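Local coordinates for protein 4-hydroxy-tetrahydrodipicolinate synthase (Methanocaldococcus jannaschii DSM 2661, PDB 2YXG) that probably catalyses the condensation of pyruvate with aspartate semialdehyde to 4-hydroxy-tetrahydrodipicolinate, a step of lysine biosynthesis, as a tetrameric TIM-barrel lyase, at residues Asp21-Asn26 with Lys56-Lys61; Asn15-Phe20 with His52-Lys57. All blocks are in the same frame, centred on the assembly; numbering follows the deposited sequence.

Contact 1. Residues Asp21-Asn26 with Lys56-Lys61; sequences DGLEEN and KKVIEK
The methyl carbon CD2 of Leu23 lies against the aliphatic chain of Lys61, 3.7 Å from CG, and reaches Val58 CG1 at 4.0 Å. The two side chains run antiparallel past one another, and this single methyl rests on the first two methylenes of the lysine. The ammonium NZ of Lys61 then lies 4.0 Å from Glu24 OE1, a long salt bridge. A water closes that gap: it accepts from Lys61 NZ at 2.6 Å and donates to both Glu24 OE1 and Asp21 OD1, at 2.8 and 2.6 Å. Two acidic residues one helical turn apart thus share one lysine through one water, which probably steadies all three charges. These side chains join two successive outer helices of the TIM barrel, 20-32 and 52-66; the axes of the segments 21-26 and 56-61 come within 11.0 Å and cross at -40°, a spacing that calls for long side chains. Lys61 spans it by leaving its backbone with CG anti to N (chi1 178°) and bending at chi2 (84°). Farther out, Phe20 also touches Lys61, Leu23 touches Ile9 and Val58 touches Val41, both in loops, and Asp19 OD1 caps Gly22 N at the start of helix 20-32.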
ATOM      1  N   ASP A  21      34.381  25.157   1.757  1.00 29.44           N
ATOM      2  CA  ASP A  21      34.739  25.583   3.096  1.00 30.22           C
ATOM      3  C   ASP A  21      33.644  25.160   4.092  1.00 29.30           C
ATOM      4  O   ASP A  21      33.935  24.671   5.203  1.00 29.46           O
ATOM      5  CB  ASP A  21      35.002  27.106   3.123  1.00 30.60           C
ATOM      6  CG  ASP A  21      36.163  27.539   2.149  1.00 35.73           C
ATOM      7  OD1 ASP A  21      37.107  26.744   1.909  1.00 39.37           O
ATOM      8  OD2 ASP A  21      36.133  28.674   1.596  1.00 42.25           O
ATOM      9  N   GLY A  22      32.390  25.305   3.680  1.00 27.72           N
ATOM     10  CA  GLY A  22      31.292  24.941   4.565  1.00 26.30           C
ATOM     11  C   GLY A  22      31.296  23.459   4.810  1.00 25.24           C
ATOM     12  O   GLY A  22      31.121  23.006   5.951  1.00 24.84           O
ATOM     13  N   LEU A  23      31.548  22.723   3.723  1.00 24.80           N
ATOM     14  CA  LEU A  23      31.697  21.284   3.735  1.00 25.74           C
ATOM     15  C   LEU A  23      32.787  20.816   4.727  1.00 26.39           C
ATOM     16  O   LEU A  23      32.553  19.950   5.581  1.00 26.52           O
ATOM     17  CB  LEU A  23      31.956  20.775   2.307  1.00 25.76           C
ATOM     18  CG  LEU A  23      31.995  19.281   1.987  1.00 27.43           C
ATOM     19  CD1 LEU A  23      30.593  18.610   2.159  1.00 29.12           C
ATOM     20  CD2 LEU A  23      32.464  19.102   0.575  1.00 26.00           C
ATOM     21  N   GLU A  24      33.962  21.424   4.643  1.00 27.29           N
ATOM     22  CA  GLU A  24      35.062  21.132   5.572  1.00 27.53           C
ATOM     23  C   GLU A  24      34.677  21.316   7.035  1.00 27.17           C
ATOM     24  O   GLU A  24      34.914  20.438   7.886  1.00 27.11           O
ATOM     25  CB  GLU A  24      36.234  22.070   5.272  1.00 27.15           C
ATOM     26  CG  GLU A  24      37.473  21.799   6.105  1.00 30.40           C
ATOM     27  CD  GLU A  24      38.715  22.494   5.535  1.00 36.87           C
ATOM     28  OE1 GLU A  24      38.581  23.580   4.898  1.00 40.63           O
ATOM     29  OE2 GLU A  24      39.813  21.950   5.708  1.00 37.22           O
ATOM     30  N   GLU A  25      34.105  22.490   7.307  1.00 26.64           N
ATOM     31  CA  GLU A  25      33.629  22.866   8.599  1.00 26.65           C
ATOM     32  C   GLU A  25      32.562  21.889   9.107  1.00 25.81           C
ATOM     33  O   GLU A  25      32.584  21.489  10.288  1.00 24.47           O
ATOM     34  CB  GLU A  25      33.156  24.328   8.540  1.00 26.95           C
ATOM     35  CG  GLU A  25      31.890  24.621   9.313  1.00 29.57           C
ATOM     36  CD  GLU A  25      31.595  26.122   9.526  1.00 31.37           C
ATOM     37  OE1 GLU A  25      31.965  26.992   8.671  1.00 34.60           O
ATOM     38  OE2 GLU A  25      30.966  26.402  10.579  1.00 36.29           O
ATOM     39  N   ASN A  26      31.656  21.447   8.225  1.00 25.59           N
ATOM     40  CA  ASN A  26      30.666  20.403   8.656  1.00 24.96           C
ATOM     41  C   ASN A  26      31.358  19.097   9.012  1.00 23.95           C
ATOM     42  O   ASN A  26      31.084  18.483  10.033  1.00 22.61           O
ATOM     43  CB  ASN A  26      29.600  20.132   7.599  1.00 24.48           C
ATOM     44  CG  ASN A  26      28.634  21.230   7.459  1.00 25.81           C
ATOM     45  OD1 ASN A  26      28.496  22.045   8.343  1.00 24.25           O
ATOM     46  ND2 ASN A  26      27.935  21.267   6.319  1.00 27.64           N
ATOM     47  N   LYS A  56      32.336  14.171  -8.084  1.00 28.54           N
ATOM     48  CA  LYS A  56      33.709  13.711  -7.924  1.00 28.54           C
ATOM     49  C   LYS A  56      34.420  14.619  -6.958  1.00 28.15           C
ATOM     50  O   LYS A  56      35.074  14.132  -6.039  1.00 28.39           O
ATOM     51  CB  LYS A  56      34.456  13.601  -9.267  1.00 28.43           C
ATOM     52  CG  LYS A  56      33.749  12.697 -10.291  1.00 31.13           C
ATOM     53  CD  LYS A  56      34.671  11.909 -11.215  1.00 36.73           C
ATOM     54  CE  LYS A  56      34.592  12.323 -12.657  1.00 42.83           C
ATOM     55  NZ  LYS A  56      34.899  11.167 -13.615  1.00 44.95           N
ATOM     56  N   LYS A  57      34.271  15.930  -7.140  1.00 27.97           N
ATOM     57  CA  LYS A  57      35.008  16.886  -6.351  1.00 28.11           C
ATOM     58  C   LYS A  57      34.502  16.819  -4.940  1.00 27.52           C
ATOM     59  O   LYS A  57      35.278  17.010  -4.025  1.00 26.90           O
ATOM     60  CB  LYS A  57      34.817  18.319  -6.860  1.00 29.54           C
ATOM     61  CG  LYS A  57      35.514  18.720  -8.144  1.00 34.17           C
ATOM     62  CD  LYS A  57      37.030  18.772  -7.944  1.00 42.50           C
ATOM     63  CE  LYS A  57      37.575  20.208  -7.745  1.00 48.72           C
ATOM     64  NZ  LYS A  57      39.112  20.159  -7.746  1.00 52.09           N
ATOM     65  N   VAL A  58      33.188  16.607  -4.742  1.00 26.74           N
ATOM     66  CA  VAL A  58      32.705  16.496  -3.335  1.00 25.87           C
ATOM     67  C   VAL A  58      33.334  15.303  -2.622  1.00 25.20           C
ATOM     68  O   VAL A  58      33.810  15.470  -1.527  1.00 25.12           O
ATOM     69  CB  VAL A  58      31.167  16.469  -3.149  1.00 25.23           C
ATOM     70  CG1 VAL A  58      30.842  16.163  -1.671  1.00 25.13           C
ATOM     71  CG2 VAL A  58      30.544  17.802  -3.559  1.00 24.54           C
ATOM     72  N   ILE A  59      33.328  14.115  -3.221  1.00 25.80           N
ATOM     73  CA  ILE A  59      33.976  12.943  -2.597  1.00 27.17           C
ATOM     74  C   ILE A  59      35.464  13.213  -2.278  1.00 27.70           C
ATOM     75  O   ILE A  59      35.960  12.946  -1.157  1.00 28.36           O
ATOM     76  CB  ILE A  59      33.775  11.643  -3.436  1.00 28.16           C
ATOM     77  CG1 ILE A  59      32.313  11.179  -3.375  1.00 27.62           C
ATOM     78  CG2 ILE A  59      34.664  10.489  -2.895  1.00 30.33           C
ATOM     79  CD1 ILE A  59      31.917  10.183  -4.460  1.00 26.52           C
ATOM     80  N   GLU A  60      36.162  13.783  -3.263  1.00 28.24           N
ATOM     81  CA  GLU A  60      37.563  14.202  -3.161  1.00 27.72           C
ATOM     82  C   GLU A  60      37.745  15.116  -1.959  1.00 26.50           C
ATOM     83  O   GLU A  60      38.643  14.899  -1.137  1.00 24.84           O
ATOM     84  CB  GLU A  60      37.946  14.952  -4.445  1.00 28.30           C
ATOM     85  CG  GLU A  60      39.412  14.754  -4.887  1.00 36.79           C
ATOM     86  CD  GLU A  60      40.030  15.988  -5.568  1.00 41.51           C
ATOM     87  OE1 GLU A  60      39.460  17.119  -5.476  1.00 44.93           O
ATOM     88  OE2 GLU A  60      41.100  15.831  -6.195  1.00 47.73           O
ATOM     89  N   LYS A  61      36.884  16.137  -1.827  1.00 25.13           N
ATOM     90  CA  LYS A  61      37.037  17.058  -0.698  1.00 24.95           C
ATOM     91  C   LYS A  61      36.853  16.303   0.639  1.00 25.42           C
ATOM     92  O   LYS A  61      37.626  16.481   1.615  1.00 24.27           O
ATOM     93  CB  LYS A  61      36.107  18.249  -0.835  1.00 24.69           C
ATOM     94  CG  LYS A  61      36.180  19.250   0.345  1.00 26.55           C
ATOM     95  CD  LYS A  61      37.368  20.249   0.142  1.00 28.96           C
ATOM     96  CE  LYS A  61      37.707  21.009   1.443  1.00 28.48           C
ATOM     97  NZ  LYS A  61      38.731  22.071   1.209  1.00 32.77           N
TER
HETATM   98  O   HOH W   1      38.202  24.404   2.207  1.00 43.77           O

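Contact 2. Residues Asn15-Phe20 with His52-Lys57; sequences NKEVDF and HEEHKK
The Phe20 ring meets helix 52-66 through CE1 and CZ: CZ lies 4.1 Å from Lys57 CB, and CE1 is at the same distance from Lys57 O, which approaches obliquely. One face of the ring carries Val18 CG1 over its centre, 3.6 Å above the plane, a CH-pi contact between residues two apart in the chain. The lysine chain runs roughly perpendicular to the phenylalanine side chain, and only the root of the lysine takes part; its bent chain carries the ammonium away, so the aromatic ring covers apolar carbon near the surface.

The other flat groups are two carboxylates, those of Glu17 and Glu54, whose planes are turned 65° apart. Glu17 OE1 and Glu54 OE2 stand 3.9 Å from each other, a close pair of like charges that would be expected to repel. A water between them donates to both, at 2.5 Å to Glu17 OE1 and 3.0 Å to Glu54 OE2, and accepts a weak bond from Val18 N. Glu17 reaches it by folding at chi2 (-54°), whereas Glu54 is extended beyond CG (chi2 173°) and runs alongside Val18, its OE2 4.1 Å from Val18 CG2. The stronger partner of Glu54 is Arg265, whose NH1 forms a salt bridge with OE1 and probably offsets part of the repulsion. That same OE1 also accepts from Ser51 N, just before the helix, so a glutamate suits this place in the first turn.

Valine suits the place against the ring face: its second branch meets Glu54, and the side chain also touches Thr11 and Val58. Asp19, between Val18 and Phe20, is the N-cap of helix 20-32. The whole is a beta-hairpin, strands 13-14 and 17-18, leading into a capped helix and resting on the start of the next outer helix of the TIM barrel.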
ATOM      1  N   ASN A  15      26.192  30.547  -3.471  1.00 36.45           N
ATOM      2  CA  ASN A  15      26.148  31.152  -4.800  1.00 38.01           C
ATOM      3  C   ASN A  15      26.088  30.160  -5.970  1.00 38.90           C
ATOM      4  O   ASN A  15      26.844  30.276  -6.959  1.00 39.22           O
ATOM      5  CB  ASN A  15      27.290  32.140  -4.956  1.00 38.79           C
ATOM      6  CG  ASN A  15      27.154  33.311  -3.994  1.00 41.95           C
ATOM      7  OD1 ASN A  15      28.059  33.582  -3.206  1.00 43.45           O
ATOM      8  ND2 ASN A  15      25.991  33.995  -4.036  1.00 43.64           N
ATOM      9  N   LYS A  16      25.168  29.199  -5.845  1.00 38.65           N
ATOM     10  CA  LYS A  16      24.879  28.244  -6.904  1.00 39.54           C
ATOM     11  C   LYS A  16      26.045  27.230  -7.053  1.00 38.52           C
ATOM     12  O   LYS A  16      26.075  26.440  -7.998  1.00 39.00           O
ATOM     13  CB  LYS A  16      24.538  28.982  -8.250  1.00 40.60           C
ATOM     14  CG  LYS A  16      23.074  29.591  -8.441  1.00 43.64           C
ATOM     15  CD  LYS A  16      22.477  30.351  -7.217  1.00 48.20           C
ATOM     16  CE  LYS A  16      23.126  31.770  -6.992  1.00 52.65           C
ATOM     17  NZ  LYS A  16      22.762  32.498  -5.681  1.00 49.97           N
ATOM     18  N   GLU A  17      26.999  27.273  -6.123  1.00 36.73           N
ATOM     19  CA  GLU A  17      28.143  26.372  -6.164  1.00 35.68           C
ATOM     20  C   GLU A  17      28.335  25.589  -4.863  1.00 33.07           C
ATOM     21  O   GLU A  17      27.991  26.072  -3.781  1.00 32.55           O
ATOM     22  CB  GLU A  17      29.438  27.140  -6.539  1.00 36.04           C
ATOM     23  CG  GLU A  17      29.417  27.860  -7.900  1.00 40.08           C
ATOM     24  CD  GLU A  17      29.047  26.965  -9.139  1.00 46.20           C
ATOM     25  OE1 GLU A  17      29.155  25.722  -9.114  1.00 49.34           O
ATOM     26  OE2 GLU A  17      28.649  27.527 -10.182  1.00 49.31           O
ATOM     27  N   VAL A  18      28.891  24.391  -4.976  1.00 31.09           N
ATOM     28  CA  VAL A  18      29.242  23.597  -3.812  1.00 29.56           C
ATOM     29  C   VAL A  18      30.077  24.489  -2.910  1.00 30.59           C
ATOM     30  O   VAL A  18      30.961  25.191  -3.391  1.00 30.34           O
ATOM     31  CB  VAL A  18      30.035  22.321  -4.148  1.00 29.81           C
ATOM     32  CG1 VAL A  18      30.666  21.725  -2.896  1.00 25.12           C
ATOM     33  CG2 VAL A  18      29.131  21.294  -4.889  1.00 26.89           C
ATOM     34  N   ASP A  19      29.747  24.497  -1.610  1.00 30.42           N
ATOM     35  CA  ASP A  19      30.460  25.312  -0.643  1.00 30.57           C
ATOM     36  C   ASP A  19      31.503  24.466   0.101  1.00 30.05           C
ATOM     37  O   ASP A  19      31.196  23.799   1.121  1.00 28.66           O
ATOM     38  CB  ASP A  19      29.438  25.944   0.295  1.00 31.22           C
ATOM     39  CG  ASP A  19      30.073  26.684   1.448  1.00 33.86           C
ATOM     40  OD1 ASP A  19      31.321  26.870   1.469  1.00 36.53           O
ATOM     41  OD2 ASP A  19      29.301  27.046   2.357  1.00 34.97           O
ATOM     42  N   PHE A  20      32.746  24.499  -0.417  1.00 29.75           N
ATOM     43  CA  PHE A  20      33.805  23.566   0.043  1.00 29.17           C
ATOM     44  C   PHE A  20      34.286  23.871   1.453  1.00 29.51           C
ATOM     45  O   PHE A  20      34.534  22.958   2.257  1.00 28.53           O
ATOM     46  CB  PHE A  20      34.969  23.506  -0.944  1.00 29.54           C
ATOM     47  CG  PHE A  20      34.610  22.852  -2.252  1.00 30.33           C
ATOM     48  CD1 PHE A  20      34.494  21.492  -2.338  1.00 28.28           C
ATOM     49  CD2 PHE A  20      34.341  23.630  -3.385  1.00 31.20           C
ATOM     50  CE1 PHE A  20      34.142  20.900  -3.520  1.00 29.57           C
ATOM     51  CE2 PHE A  20      33.990  23.042  -4.575  1.00 30.99           C
ATOM     52  CZ  PHE A  20      33.903  21.661  -4.639  1.00 31.10           C
ATOM     53  N   HIS A  52      28.203  15.184 -12.403  1.00 31.96           N
ATOM     54  CA  HIS A  52      29.363  14.270 -12.410  1.00 32.67           C
ATOM     55  C   HIS A  52      30.599  14.920 -11.742  1.00 32.26           C
ATOM     56  O   HIS A  52      31.204  14.375 -10.792  1.00 30.96           O
ATOM     57  CB  HIS A  52      29.700  13.972 -13.870  1.00 34.53           C
ATOM     58  CG  HIS A  52      30.397  12.658 -14.124  1.00 38.78           C
ATOM     59  ND1 HIS A  52      31.661  12.576 -14.696  1.00 42.43           N
ATOM     60  CD2 HIS A  52      29.979  11.379 -13.963  1.00 41.25           C
ATOM     61  CE1 HIS A  52      31.985  11.307 -14.873  1.00 41.39           C
ATOM     62  NE2 HIS A  52      30.988  10.561 -14.428  1.00 43.32           N
ATOM     63  N   GLU A  53      30.976  16.084 -12.248  1.00 31.56           N
ATOM     64  CA  GLU A  53      32.168  16.745 -11.759  1.00 33.74           C
ATOM     65  C   GLU A  53      32.029  17.203 -10.292  1.00 31.62           C
ATOM     66  O   GLU A  53      32.960  17.018  -9.501  1.00 31.96           O
ATOM     67  CB  GLU A  53      32.569  17.886 -12.713  1.00 33.58           C
ATOM     68  CG  GLU A  53      33.689  18.827 -12.201  1.00 38.55           C
ATOM     69  CD  GLU A  53      33.770  20.149 -13.009  1.00 40.26           C
ATOM     70  OE1 GLU A  53      32.716  20.578 -13.570  1.00 48.24           O
ATOM     71  OE2 GLU A  53      34.875  20.749 -13.077  1.00 46.50           O
ATOM     72  N   GLU A  54      30.860  17.747  -9.919  1.00 29.87           N
ATOM     73  CA  GLU A  54      30.602  18.088  -8.516  1.00 28.61           C
ATOM     74  C   GLU A  54      30.657  16.847  -7.579  1.00 27.67           C
ATOM     75  O   GLU A  54      31.287  16.875  -6.527  1.00 26.37           O
ATOM     76  CB  GLU A  54      29.280  18.841  -8.375  1.00 28.40           C
ATOM     77  CG  GLU A  54      29.288  20.234  -8.954  1.00 28.46           C
ATOM     78  CD  GLU A  54      27.897  20.862  -8.948  1.00 31.39           C
ATOM     79  OE1 GLU A  54      26.909  20.133  -9.231  1.00 32.49           O
ATOM     80  OE2 GLU A  54      27.797  22.077  -8.662  1.00 27.28           O
ATOM     81  N   HIS A  55      30.001  15.768  -7.999  1.00 27.98           N
ATOM     82  CA  HIS A  55      30.035  14.505  -7.311  1.00 28.11           C
ATOM     83  C   HIS A  55      31.503  14.122  -7.049  1.00 28.74           C
ATOM     84  O   HIS A  55      31.898  13.839  -5.910  1.00 28.42           O
ATOM     85  CB  HIS A  55      29.301  13.474  -8.174  1.00 28.35           C
ATOM     86  CG  HIS A  55      28.875  12.237  -7.444  1.00 29.96           C
ATOM     87  ND1 HIS A  55      29.763  11.412  -6.784  1.00 34.55           N
ATOM     88  CD2 HIS A  55      27.664  11.633  -7.351  1.00 33.06           C
ATOM     89  CE1 HIS A  55      29.114  10.367  -6.292  1.00 33.53           C
ATOM     90  NE2 HIS A  55      27.837  10.487  -6.607  1.00 34.80           N
ATOM     91  N   LYS A  56      32.336  14.171  -8.084  1.00 28.54           N
ATOM     92  CA  LYS A  56      33.709  13.711  -7.924  1.00 28.54           C
ATOM     93  C   LYS A  56      34.420  14.619  -6.958  1.00 28.15           C
ATOM     94  O   LYS A  56      35.074  14.132  -6.039  1.00 28.39           O
ATOM     95  CB  LYS A  56      34.456  13.601  -9.267  1.00 28.43           C
ATOM     96  CG  LYS A  56      33.749  12.697 -10.291  1.00 31.13           C
ATOM     97  CD  LYS A  56      34.671  11.909 -11.215  1.00 36.73           C
ATOM     98  CE  LYS A  56      34.592  12.323 -12.657  1.00 42.83           C
ATOM     99  NZ  LYS A  56      34.899  11.167 -13.615  1.00 44.95           N
ATOM    100  N   LYS A  57      34.271  15.930  -7.140  1.00 27.97           N
ATOM    101  CA  LYS A  57      35.008  16.886  -6.351  1.00 28.11           C
ATOM    102  C   LYS A  57      34.502  16.819  -4.940  1.00 27.52           C
ATOM    103  O   LYS A  57      35.278  17.010  -4.025  1.00 26.90           O
ATOM    104  CB  LYS A  57      34.817  18.319  -6.860  1.00 29.54           C
ATOM    105  CG  LYS A  57      35.514  18.720  -8.144  1.00 34.17           C
ATOM    106  CD  LYS A  57      37.030  18.772  -7.944  1.00 42.50           C
ATOM    107  CE  LYS A  57      37.575  20.208  -7.745  1.00 48.72           C
ATOM    108  NZ  LYS A  57      39.112  20.159  -7.746  1.00 52.09           N
TER
HETATM  109  O   HOH W   2      30.163  23.736  -7.959  1.00 29.11           O

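Contacts 1 and 2 are successive levels of one interface, their centres 8 Å apart: contact 2 meets the start of helix 52-66, and contact 1 lies farther along it. The facing segment runs on likewise, from strand 17-18 into helix 20-32. They join through Val58 CG2, 4.0 Å from Val18 CG1, and through Lys61 CE, 3.8 Å from Phe20 O, so packing is continuous from one to the other. In each, a water bridges acidic side chains, but in contact 1 a lysine shares it. Contact 2 lies away from the predicted catalytic residues; in contact 1 the side chain of Leu23 is about 11 Å from that of Thr44, predicted to bind pyruvate.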